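Local coordinates for protein translation initiation factor 6 (Methanocaldococcus jannaschii, PDB 1G61) that binds to the 50S ribosomal subunit and prevents it from associating with the 30S subunit to form the 70S initiation complex, at residues P216-L219 with I220-A224; T193-V196 with G197-I200. All coordinates share one frame; numbering follows the deposited sequence.

Interaction 1 (P216-L219 with I220-A224)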
loop_
_atom_site.group_PDB
_atom_site.type_symbol
_atom_site.label_atom_id
_atom_site.label_comp_id
_atom_site.label_asym_id
_atom_site.label_seq_id
_atom_site.Cartn_x
_atom_site.Cartn_y
_atom_site.Cartn_z
ATOM N N PRO A 216 19.401 9.281 6.819
ATOM C CA PRO A 216 19.367 9.816 5.454
ATOM C C PRO A 216 18.183 9.307 4.676
ATOM O O PRO A 216 17.563 10.018 3.881
ATOM C CB PRO A 216 20.706 9.308 4.896
ATOM C CG PRO A 216 21.585 9.246 6.127
ATOM C CD PRO A 216 20.696 8.642 7.177
ATOM N N GLU A 217 17.807 8.041 4.862
ATOM C CA GLU A 217 16.654 7.509 4.150
ATOM C C GLU A 217 15.388 8.221 4.577
ATOM O O GLU A 217 14.525 8.543 3.742
ATOM C CB GLU A 217 16.481 5.994 4.403
ATOM C CG GLU A 217 17.539 5.150 3.698
ATOM C CD GLU A 217 17.448 3.662 4.049
ATOM O OE1 GLU A 217 17.076 3.305 5.212
ATOM O OE2 GLU A 217 17.763 2.850 3.145
ATOM N N LEU A 218 15.265 8.431 5.882
ATOM C CA LEU A 218 14.058 9.083 6.418
ATOM C C LEU A 218 13.894 10.463 5.817
ATOM O O LEU A 218 12.786 10.906 5.477
ATOM C CB LEU A 218 14.163 9.087 7.936
ATOM C CG LEU A 218 12.844 9.197 8.702
ATOM C CD1 LEU A 218 11.930 8.021 8.368
ATOM C CD2 LEU A 218 13.113 9.282 10.199
ATOM N N LEU A 219 14.999 11.210 5.692
ATOM C CA LEU A 219 14.883 12.521 5.075
ATOM C C LEU A 219 14.289 12.467 3.675
ATOM O O LEU A 219 13.438 13.247 3.250
ATOM C CB LEU A 219 16.301 13.119 5.073
ATOM C CG LEU A 219 16.407 14.573 4.693
ATOM C CD1 LEU A 219 15.507 15.422 5.577
ATOM C CD2 LEU A 219 17.867 15.025 4.831
ATOM N N ILE A 220 14.783 11.541 2.857
ATOM C CA ILE A 220 14.308 11.370 1.487
ATOM C C ILE A 220 12.857 10.923 1.475
ATOM O O ILE A 220 12.052 11.377 0.631
ATOM C CB ILE A 220 15.274 10.462 0.720
ATOM C CG1 ILE A 220 16.596 11.225 0.434
ATOM C CG2 ILE A 220 14.670 9.951 -0.575
ATOM C CD1 ILE A 220 17.783 10.349 0.134
ATOM N N ILE A 221 12.460 10.015 2.376
ATOM C CA ILE A 221 11.058 9.582 2.469
ATOM C C ILE A 221 10.161 10.745 2.815
ATOM O O ILE A 221 9.092 10.934 2.193
ATOM C CB ILE A 221 10.966 8.492 3.539
ATOM C CG1 ILE A 221 11.703 7.230 3.074
ATOM C CG2 ILE A 221 9.504 8.215 3.911
ATOM C CD1 ILE A 221 12.035 6.263 4.211
ATOM N N GLU A 222 10.535 11.566 3.807
ATOM C CA GLU A 222 9.761 12.712 4.196
ATOM C C GLU A 222 9.523 13.661 3.013
ATOM O O GLU A 222 8.397 14.091 2.762
ATOM C CB GLU A 222 10.506 13.498 5.307
ATOM C CG GLU A 222 10.333 12.878 6.682
ATOM C CD GLU A 222 11.404 13.298 7.679
ATOM O OE1 GLU A 222 12.163 14.251 7.384
ATOM O OE2 GLU A 222 11.491 12.660 8.753
ATOM N N ASP A 223 10.591 13.973 2.290
ATOM C CA ASP A 223 10.504 14.880 1.143
ATOM C C ASP A 223 9.638 14.301 0.019
ATOM O O ASP A 223 8.831 15.015 -0.561
ATOM C CB ASP A 223 11.892 15.216 0.564
ATOM C CG ASP A 223 12.735 16.065 1.490
ATOM O OD1 ASP A 223 12.194 16.756 2.380
ATOM O OD2 ASP A 223 13.975 16.065 1.291
ATOM N N ALA A 224 9.784 12.996 -0.237
ATOM C CA ALA A 224 9.023 12.387 -1.318
ATOM C C ALA A 224 7.538 12.321 -1.038
ATOM O O ALA A 224 6.725 12.425 -1.960
ATOM C CB ALA A 224 9.575 10.971 -1.549
#

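Interaction 2 (T193-V196 with G197-I200)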
loop_
_atom_site.group_PDB
_atom_site.type_symbol
_atom_site.label_atom_id
_atom_site.label_comp_id
_atom_site.label_asym_id
_atom_site.label_seq_id
_atom_site.Cartn_x
_atom_site.Cartn_y
_atom_site.Cartn_z
ATOM N N THR A 193 17.172 -1.330 1.307
ATOM C CA THR A 193 16.200 -2.114 0.557
ATOM C C THR A 193 15.604 -1.238 -0.524
ATOM O O THR A 193 15.144 -0.114 -0.239
ATOM C CB THR A 193 15.137 -2.643 1.551
ATOM O OG1 THR A 193 15.812 -3.528 2.473
ATOM C CG2 THR A 193 14.046 -3.430 0.844
ATOM N N THR A 194 15.577 -1.769 -1.748
ATOM C CA THR A 194 15.089 -0.951 -2.883
ATOM C C THR A 194 13.581 -1.070 -3.066
ATOM O O THR A 194 12.960 -0.192 -3.659
ATOM C CB THR A 194 15.784 -1.365 -4.195
ATOM O OG1 THR A 194 15.626 -2.784 -4.363
ATOM C CG2 THR A 194 17.275 -1.070 -4.124
ATOM N N SER A 195 12.998 -2.161 -2.567
ATOM C CA SER A 195 11.556 -2.389 -2.714
ATOM C C SER A 195 10.868 -1.605 -1.611
ATOM O O SER A 195 10.431 -2.132 -0.585
ATOM C CB SER A 195 11.304 -3.900 -2.689
ATOM O OG SER A 195 12.077 -4.547 -1.691
ATOM N N VAL A 196 10.762 -0.280 -1.801
ATOM C CA VAL A 196 10.326 0.550 -0.670
ATOM C C VAL A 196 8.892 0.293 -0.318
ATOM O O VAL A 196 8.496 0.532 0.845
ATOM C CB VAL A 196 10.558 2.048 -1.012
ATOM C CG1 VAL A 196 12.076 2.286 -1.105
ATOM C CG2 VAL A 196 9.833 2.482 -2.254
ATOM N N GLY A 197 8.075 -0.202 -1.243
ATOM C CA GLY A 197 6.686 -0.546 -0.933
ATOM C C GLY A 197 6.612 -1.703 0.071
ATOM O O GLY A 197 5.632 -1.819 0.799
ATOM N N ALA A 198 7.620 -2.537 0.166
ATOM C CA ALA A 198 7.652 -3.612 1.156
ATOM C C ALA A 198 7.995 -3.057 2.527
ATOM O O ALA A 198 7.812 -3.788 3.513
ATOM C CB ALA A 198 8.679 -4.681 0.764
ATOM N N CYS A 199 8.446 -1.815 2.647
ATOM C CA CYS A 199 9.054 -1.304 3.882
ATOM C C CYS A 199 8.257 -0.206 4.571
ATOM O O CYS A 199 8.604 0.174 5.704
ATOM C CB CYS A 199 10.442 -0.693 3.563
ATOM S SG CYS A 199 11.601 -1.890 2.844
ATOM N N ILE A 200 7.238 0.329 3.935
ATOM C CA ILE A 200 6.582 1.563 4.388
ATOM C C ILE A 200 5.088 1.496 4.076
ATOM O O ILE A 200 4.703 1.037 3.011
ATOM C CB ILE A 200 7.124 2.763 3.611
ATOM C CG1 ILE A 200 8.640 2.978 3.818
ATOM C CG2 ILE A 200 6.342 4.031 3.949
ATOM C CD1 ILE A 200 9.259 3.939 2.843
#

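Interaction 1 (P216-L219 with I220-A224)
Glu222 reaches back over Leu218 and Leu219, one turn earlier in the same alpha-helix. Backbone bonds set the frame. Ile221 N donates to Glu217 O at 2.9 Å, and Glu222 N meets Leu218 O at 2.9 Å. Asp223 N bonds Leu219 O at 3.1 Å, whereas the bond from Ile220 N to Pro216 O is weak. Pro216, which has no N-H to offer, suits this first turn, where the helix needs no donor from it.

Side-chain contacts follow the same spacing. The CG of Glu222 stands beside its own backbone N (chi1 -80°), which turns the extended chain toward the preceding turn; OE2 lies 3.7 Å from Leu218 CG, and OE1 is 4.0 Å from Leu219 CD1. With an alanine here, the chain lying across both leucines is lost, which would probably leave Leu218 CG and Leu219 CD1 without this neighbour. Ile221 has CG1 beside its backbone N, so CG1 and CD1 both lie against the Glu217 carbonyl, CG1 at 3.2 Å from Glu217 O; a buried isoleucine suits this side of the helix, which faces Leu162 and Val209.

Polar anchoring comes from the buried Glu217, whose carboxylate is gripped by four hydrogen bonds: OE1 from the backbone N of Thr214 and Lys191, OE2 with Thr188 OG1 and the backbone N of Gly192. Leu218 packs on Val209, Ile4 and Arg6, and Ala224 joins Ile221 on Leu162, so that the C-terminal helix lies across the N-terminal strand 4-7 and strands 160-163 and 207-210.

Interaction 2 (T193-V196 with G197-I200)
An inverse gamma turn centred on Ser195 runs into two overlapping beta turns, in which Ser195 meets Ala198 and Val196 meets Cys199, just before strand 200-202 of the alpha/beta fold of the eIF6 family. In the gamma turn the Val196 N to Thr194 O bond is weak. The beta turns are closed by better bonds: Ala198 N to Ser195 O at 2.9 Å and Cys199 N to Val196 O at 3.0 Å. The Ala198 N-H...O angle is 145°, so that bond is bent. A short side chain suits position 198, where the methyl CB of Ala198 lies 3.4 Å from Ser195 O.

Cys199, a buried residue, points its sulfur back across the turn to Thr193. Its SG stands beside the backbone N (chi1 -60°) and thereby comes to 3.5 Å from Thr193 CG2. The threonine presents this methyl rather than its hydroxyl. The same sulfur, Cys199 SG, is 3.6 Å from Ser195 O, and the Cys199 side chain also touches Ala189 and Asn190 of the preceding loop. Backbone hydrogen bonds of Ala198 with Gly16 and of Cys199 with Gly210 fasten the turn to its surroundings.

Val196 in the turn and Ile200 at the start of the strand, both branched and buried, pack on Leu162 of strand 160-163. Ile200 also runs alongside the Val196 carbonyl, with Ile200 CB 3.8 Å from Val196 O, and its terminal CD1 comes to 4.5 Å from Val196 CB.

How the interactions relate
From the N terminus the chain first reaches interaction 2, a turn after strand 183-186 that leads directly into strand 200-202. Strand 207-210 follows, and then helix 215-225, which carries interaction 1. The two are in series: neither encloses or crosses the other, and each closes only a turn or two of its own backbone. Their centres lie about 13 Å apart, yet they meet where Ile221 CD1 comes to 3.9 Å from Ile200 CD1. Strand 207-210 is common to both: the turn is bonded through its backbone to Gly210, while the helix packs on Val209. The Glu217 carboxylate adds a tie from the helix to the loop just ahead of Thr193.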